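Local coordinates for protein retinol dehydratase (Spodoptera frugiperda, PDB 1FMJ) that binds retinol and adenosine 3',5'-diphosphate and probably dehydrates retinol, on a sulfotransferase-family scaffold, at residues F210-W214 and Y322-M327; T225-E229 and W334-L339. All coordinates share one frame; numbering follows the deposited sequence.

Interaction 1 (F210-W214 and Y322-M327); sequences FKDFW and YFDEEM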
loop_
_atom_site.group_PDB
_atom_site.type_symbol
_atom_site.label_atom_id
_atom_site.label_comp_id
_atom_site.label_asym_id
_atom_site.label_seq_id
_atom_site.Cartn_x
_atom_site.Cartn_y
_atom_site.Cartn_z
ATOM N N PHE A 210 -8.171 15.440 -9.877
ATOM C CA PHE A 210 -6.877 15.185 -9.265
ATOM C C PHE A 210 -6.379 16.297 -8.353
ATOM O O PHE A 210 -5.773 16.023 -7.323
ATOM C CB PHE A 210 -5.811 14.902 -10.321
ATOM C CG PHE A 210 -4.466 14.622 -9.729
ATOM C CD1 PHE A 210 -4.270 13.501 -8.926
ATOM C CD2 PHE A 210 -3.416 15.512 -9.904
ATOM C CE1 PHE A 210 -3.049 13.276 -8.300
ATOM C CE2 PHE A 210 -2.195 15.294 -9.282
ATOM C CZ PHE A 210 -2.011 14.178 -8.479
ATOM N N LYS A 211 -6.619 17.551 -8.722
ATOM C CA LYS A 211 -6.155 18.644 -7.884
ATOM C C LYS A 211 -6.808 18.590 -6.512
ATOM O O LYS A 211 -6.159 18.899 -5.516
ATOM C CB LYS A 211 -6.424 19.995 -8.536
ATOM C CG LYS A 211 -5.857 21.151 -7.734
ATOM C CD LYS A 211 -6.048 22.480 -8.440
ATOM C CE LYS A 211 -5.411 23.612 -7.654
ATOM N NZ LYS A 211 -5.777 24.942 -8.225
ATOM N N ASP A 212 -8.085 18.206 -6.450
ATOM C CA ASP A 212 -8.762 18.100 -5.159
ATOM C C ASP A 212 -8.124 16.939 -4.404
ATOM O O ASP A 212 -8.005 16.959 -3.181
ATOM C CB ASP A 212 -10.252 17.793 -5.312
ATOM C CG ASP A 212 -11.012 18.886 -6.013
ATOM O OD1 ASP A 212 -10.677 20.068 -5.808
ATOM O OD2 ASP A 212 -11.960 18.551 -6.757
ATOM N N PHE A 213 -7.728 15.915 -5.146
ATOM C CA PHE A 213 -7.104 14.756 -4.531
ATOM C C PHE A 213 -5.737 15.175 -3.993
ATOM O O PHE A 213 -5.343 14.774 -2.897
ATOM C CB PHE A 213 -6.949 13.621 -5.545
ATOM C CG PHE A 213 -6.434 12.344 -4.942
ATOM C CD1 PHE A 213 -7.294 11.485 -4.259
ATOM C CD2 PHE A 213 -5.082 12.028 -4.997
ATOM C CE1 PHE A 213 -6.810 10.330 -3.638
ATOM C CE2 PHE A 213 -4.589 10.872 -4.377
ATOM C CZ PHE A 213 -5.456 10.026 -3.698
ATOM N N TRP A 214 -5.023 15.992 -4.769
ATOM C CA TRP A 214 -3.700 16.476 -4.376
ATOM C C TRP A 214 -3.736 17.355 -3.132
ATOM O O TRP A 214 -2.843 17.277 -2.288
ATOM C CB TRP A 214 -3.052 17.248 -5.523
ATOM C CG TRP A 214 -1.877 18.090 -5.089
ATOM C CD1 TRP A 214 -1.837 19.452 -4.990
ATOM C CD2 TRP A 214 -0.581 17.622 -4.700
ATOM N NE1 TRP A 214 -0.596 19.862 -4.567
ATOM C CE2 TRP A 214 0.195 18.758 -4.382
ATOM C CE3 TRP A 214 0.001 16.349 -4.589
ATOM C CZ2 TRP A 214 1.527 18.664 -3.962
ATOM C CZ3 TRP A 214 1.322 16.254 -4.170
ATOM C CH2 TRP A 214 2.071 17.406 -3.861
ATOM N N TYR A 322 0.070 15.863 -14.793
ATOM C CA TYR A 322 -1.064 16.102 -13.904
ATOM C C TYR A 322 -0.991 17.357 -13.041
ATOM O O TYR A 322 -2.002 17.794 -12.500
ATOM C CB TYR A 322 -1.264 14.907 -12.970
ATOM C CG TYR A 322 -1.717 13.635 -13.636
ATOM C CD1 TYR A 322 -0.832 12.851 -14.366
ATOM C CD2 TYR A 322 -3.035 13.197 -13.506
ATOM C CE1 TYR A 322 -1.243 11.655 -14.947
ATOM C CE2 TYR A 322 -3.459 12.012 -14.084
ATOM C CZ TYR A 322 -2.561 11.239 -14.802
ATOM O OH TYR A 322 -2.981 10.053 -15.366
ATOM N N PHE A 323 0.202 17.920 -12.888
ATOM C CA PHE A 323 0.383 19.119 -12.076
ATOM C C PHE A 323 0.567 20.362 -12.940
ATOM O O PHE A 323 1.423 20.385 -13.832
ATOM C CB PHE A 323 1.616 18.978 -11.185
ATOM C CG PHE A 323 1.490 17.935 -10.119
ATOM C CD1 PHE A 323 1.256 16.606 -10.446
ATOM C CD2 PHE A 323 1.639 18.282 -8.778
ATOM C CE1 PHE A 323 1.175 15.629 -9.454
ATOM C CE2 PHE A 323 1.558 17.318 -7.780
ATOM C CZ PHE A 323 1.326 15.985 -8.119
ATOM N N ASP A 324 -0.220 21.399 -12.680
ATOM C CA ASP A 324 -0.070 22.625 -13.443
ATOM C C ASP A 324 1.053 23.428 -12.808
ATOM O O ASP A 324 1.679 22.969 -11.848
ATOM C CB ASP A 324 -1.381 23.425 -13.471
ATOM C CG ASP A 324 -1.904 23.767 -12.090
ATOM O OD1 ASP A 324 -3.102 24.091 -12.002
ATOM O OD2 ASP A 324 -1.140 23.727 -11.108
ATOM N N GLU A 325 1.327 24.614 -13.342
ATOM C CA GLU A 325 2.396 25.434 -12.799
ATOM C C GLU A 325 2.273 25.610 -11.282
ATOM O O GLU A 325 3.219 25.326 -10.542
ATOM C CB GLU A 325 2.443 26.800 -13.506
ATOM C CG GLU A 325 1.241 27.156 -14.401
ATOM C CD GLU A 325 1.036 26.217 -15.604
ATOM O OE1 GLU A 325 1.999 25.934 -16.363
ATOM O OE2 GLU A 325 -0.110 25.776 -15.801
ATOM N N GLU A 326 1.108 26.057 -10.822
ATOM C CA GLU A 326 0.864 26.265 -9.396
ATOM C C GLU A 326 1.089 25.008 -8.562
ATOM O O GLU A 326 1.828 25.030 -7.580
ATOM C CB GLU A 326 -0.566 26.752 -9.165
ATOM C CG GLU A 326 -0.975 26.736 -7.700
ATOM C CD GLU A 326 -2.478 26.849 -7.505
ATOM O OE1 GLU A 326 -3.045 27.915 -7.849
ATOM O OE2 GLU A 326 -3.089 25.868 -7.012
ATOM N N MET A 327 0.431 23.917 -8.942
ATOM C CA MET A 327 0.567 22.653 -8.230
ATOM C C MET A 327 2.026 22.230 -8.159
ATOM O O MET A 327 2.499 21.777 -7.117
ATOM C CB MET A 327 -0.248 21.562 -8.930
ATOM C CG MET A 327 -1.736 21.685 -8.716
ATOM S SD MET A 327 -2.688 20.705 -9.895
ATOM C CE MET A 327 -2.557 19.066 -9.214
#

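Interaction 2 (T225-E229 and W334-L339); sequences TPYFE and WIKDNL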
loop_
_atom_site.group_PDB
_atom_site.type_symbol
_atom_site.label_atom_id
_atom_site.label_comp_id
_atom_site.label_asym_id
_atom_site.label_seq_id
_atom_site.Cartn_x
_atom_site.Cartn_y
_atom_site.Cartn_z
ATOM N N THR A 225 -1.644 8.946 5.423
ATOM C CA THR A 225 -0.699 10.059 5.375
ATOM C C THR A 225 -0.731 10.520 6.850
ATOM O O THR A 225 -1.533 10.002 7.634
ATOM C CB THR A 225 -1.207 11.213 4.464
ATOM O OG1 THR A 225 -2.495 11.657 4.916
ATOM C CG2 THR A 225 -1.305 10.743 3.009
ATOM N N PRO A 226 0.101 11.505 7.248
ATOM C CA PRO A 226 1.095 12.305 6.521
ATOM C C PRO A 226 2.081 11.437 5.754
ATOM O O PRO A 226 2.712 10.560 6.326
ATOM C CB PRO A 226 1.782 13.096 7.634
ATOM C CG PRO A 226 0.708 13.229 8.677
ATOM C CD PRO A 226 0.129 11.841 8.684
ATOM N N TYR A 227 2.217 11.696 4.461
ATOM C CA TYR A 227 3.125 10.929 3.631
ATOM C C TYR A 227 4.575 10.897 4.134
ATOM O O TYR A 227 5.167 9.827 4.288
ATOM C CB TYR A 227 3.114 11.462 2.200
ATOM C CG TYR A 227 4.194 10.830 1.356
ATOM C CD1 TYR A 227 4.026 9.558 0.816
ATOM C CD2 TYR A 227 5.415 11.476 1.156
ATOM C CE1 TYR A 227 5.048 8.941 0.103
ATOM C CE2 TYR A 227 6.449 10.865 0.441
ATOM C CZ TYR A 227 6.260 9.601 -0.077
ATOM O OH TYR A 227 7.289 8.977 -0.754
ATOM N N PHE A 228 5.157 12.059 4.387
ATOM C CA PHE A 228 6.540 12.070 4.837
ATOM C C PHE A 228 6.814 11.451 6.202
ATOM O O PHE A 228 7.900 10.919 6.428
ATOM C CB PHE A 228 7.103 13.482 4.767
ATOM C CG PHE A 228 7.473 13.896 3.384
ATOM C CD1 PHE A 228 6.661 14.759 2.656
ATOM C CD2 PHE A 228 8.631 13.395 2.790
ATOM C CE1 PHE A 228 7.004 15.117 1.360
ATOM C CE2 PHE A 228 8.973 13.750 1.496
ATOM C CZ PHE A 228 8.160 14.613 0.781
ATOM N N GLU A 229 5.849 11.509 7.112
ATOM C CA GLU A 229 6.055 10.890 8.421
ATOM C C GLU A 229 6.126 9.378 8.226
ATOM O O GLU A 229 6.875 8.680 8.914
ATOM C CB GLU A 229 4.917 11.242 9.380
ATOM C CG GLU A 229 4.854 12.724 9.749
ATOM C CD GLU A 229 6.221 13.289 10.095
ATOM O OE1 GLU A 229 6.952 12.629 10.868
ATOM O OE2 GLU A 229 6.566 14.385 9.596
ATOM N N TRP A 334 6.403 21.885 -0.569
ATOM C CA TRP A 334 6.049 20.814 0.348
ATOM C C TRP A 334 7.190 19.826 0.489
ATOM O O TRP A 334 7.541 19.416 1.598
ATOM C CB TRP A 334 4.788 20.098 -0.140
ATOM C CG TRP A 334 4.357 18.945 0.716
ATOM C CD1 TRP A 334 4.055 18.976 2.051
ATOM C CD2 TRP A 334 4.125 17.595 0.284
ATOM N NE1 TRP A 334 3.647 17.731 2.474
ATOM C CE2 TRP A 334 3.679 16.866 1.412
ATOM C CE3 TRP A 334 4.248 16.932 -0.947
ATOM C CZ2 TRP A 334 3.353 15.503 1.346
ATOM C CZ3 TRP A 334 3.924 15.577 -1.014
ATOM C CH2 TRP A 334 3.482 14.878 0.128
ATOM N N ILE A 335 7.781 19.439 -0.630
ATOM C CA ILE A 335 8.889 18.490 -0.553
ATOM C C ILE A 335 10.133 19.112 0.092
ATOM O O ILE A 335 10.803 18.472 0.904
ATOM C CB ILE A 335 9.245 17.938 -1.943
ATOM C CG1 ILE A 335 8.052 17.154 -2.502
ATOM C CG2 ILE A 335 10.468 17.032 -1.847
ATOM C CD1 ILE A 335 8.290 16.572 -3.880
ATOM N N LYS A 336 10.435 20.358 -0.251
ATOM C CA LYS A 336 11.610 21.023 0.316
ATOM C C LYS A 336 11.471 21.182 1.825
ATOM O O LYS A 336 12.428 20.959 2.577
ATOM C CB LYS A 336 11.818 22.394 -0.331
ATOM C CG LYS A 336 12.254 22.328 -1.785
ATOM C CD LYS A 336 12.440 23.721 -2.366
ATOM C CE LYS A 336 12.830 23.669 -3.832
ATOM N NZ LYS A 336 12.916 25.035 -4.411
ATOM N N ASP A 337 10.275 21.559 2.269
ATOM C CA ASP A 337 10.041 21.729 3.688
ATOM C C ASP A 337 10.230 20.416 4.441
ATOM O O ASP A 337 10.878 20.385 5.483
ATOM C CB ASP A 337 8.636 22.270 3.940
ATOM C CG ASP A 337 8.467 23.698 3.463
ATOM O OD1 ASP A 337 9.493 24.397 3.322
ATOM O OD2 ASP A 337 7.311 24.125 3.242
ATOM N N ASN A 338 9.673 19.331 3.916
ATOM C CA ASN A 338 9.792 18.035 4.582
ATOM C C ASN A 338 11.179 17.385 4.493
ATOM O O ASN A 338 11.485 16.471 5.256
ATOM C CB ASN A 338 8.731 17.060 4.050
ATOM C CG ASN A 338 7.341 17.370 4.571
ATOM O OD1 ASN A 338 6.553 18.075 3.933
ATOM N ND2 ASN A 338 7.039 16.857 5.748
ATOM N N LEU A 339 12.012 17.842 3.562
ATOM C CA LEU A 339 13.350 17.282 3.419
ATOM C C LEU A 339 14.375 18.167 4.125
ATOM O O LEU A 339 15.580 17.897 4.093
ATOM C CB LEU A 339 13.725 17.139 1.941
ATOM C CG LEU A 339 12.903 16.191 1.063
ATOM C CD1 LEU A 339 13.647 15.995 -0.255
ATOM C CD2 LEU A 339 12.710 14.844 1.755
#

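Interaction 1 (F210-W214 and Y322-M327)
The Phe210 ring has the edge of the Tyr322 ring, at CD2, over one face and Trp214 CB over the other. Its own edge points, offset, at the face of Phe323, with Phe210 CE2 3.4 Å from Phe323 CE1. Phe323 then turns its edge to the Trp214 indole, placing CE2 3.7 Å from Trp214 CE3, with the planes at 69°. These four rings form an aromatic cluster in the sulfotransferase fold, between helix 210-218 and the turn that leads into helix 325-338. Both polar ends have partners nearby: Trp214 NE1 is hydrogen-bonded to Gln330 OE1, and Tyr322 OH to His196 NE2 of helix 187-200.

Met327 reaches in from the first turn of helix 325-338. Its chain bends at the last torsion, and the methyl CE meets Phe210 CD2 at 3.7 Å. Its SD lies 3.9 Å from Lys211 CG. The rest of Lys211 runs on extended, with CG anti to the backbone N (chi1 -176°), and carries NZ out to Glu326, which is exposed. There NZ forms a salt bridge with Glu326 OE2 at 3.1 Å, approaching from 37° above the carboxylate plane. Asp324 is the N-cap of the helix: its OD2 accepts from Met327 N at 2.7 Å.

Interaction 2 (T225-E229 and W334-L339)
Asn338 lies over one face of the Phe228 ring, Tyr227 lies over the opposite face, and the ring turns its edge to the face of Trp334. Asn338 CB sits 3.5 Å from the centroid of the Phe228 ring, as a CH-pi contact. The Asn338 amide continues alongside, nearly parallel to the ring at 11°, with CG 3.3 Å from Phe228 CD1. On the other side, Tyr227 CD2 is over the ring centre. Phe228 points CD1 and CE1 at the indole, with CD1 3.6 Å from Trp334 CZ2 and the planes at 68°. Asn338 over the face and this T-shaped pair make up the tight part of the contact. Phe228 gets there with CG anti to its own carbonyl carbon (chi1 -78°).

The contact joins the first turn of helix 227-235 to the last turns of helix 325-338, within the sulfotransferase fold. Pro187 of helix 187-200 touches Tyr227, Phe228 and Trp334. Were Phe228 replaced by an alanine, the Trp334 face and Asn338 CB would probably lose their aromatic partner, and a gap would be likely to open between the two helices.

The packing is looser at the far rim of the ring, at CZ and CE2. Ile335 CG1 lies 4.2 Å from Phe228 CZ, at the edge. Leu339 CD2 is 3.9 Å from Phe228 CE2. Phe228 and Tyr227 are buried, whereas Leu339 is partly exposed. The backbone O of Asn338 takes a hydrogen bond from Lys232 NZ.

How the interactions relate
Past helix 187-200 come helix 210-218 and then helix 227-235; both are met again much later by residues 322-339. Interaction 1 closes a loop from Trp214 to Tyr322 and interaction 2 one from Glu229 to Trp334. The loops cross and do not nest, because their segments alternate. Two successive helices thus pack on one later helix: helix 210-218 near its start, helix 227-235 near its end. Helix 187-200 touches both contacts. The centres are about 16 Å apart, but the contacts meet directly where Trp214 CH2 packs 3.7 Å from Trp334 CE3. Both lie away from the retinol and nucleotide pockets.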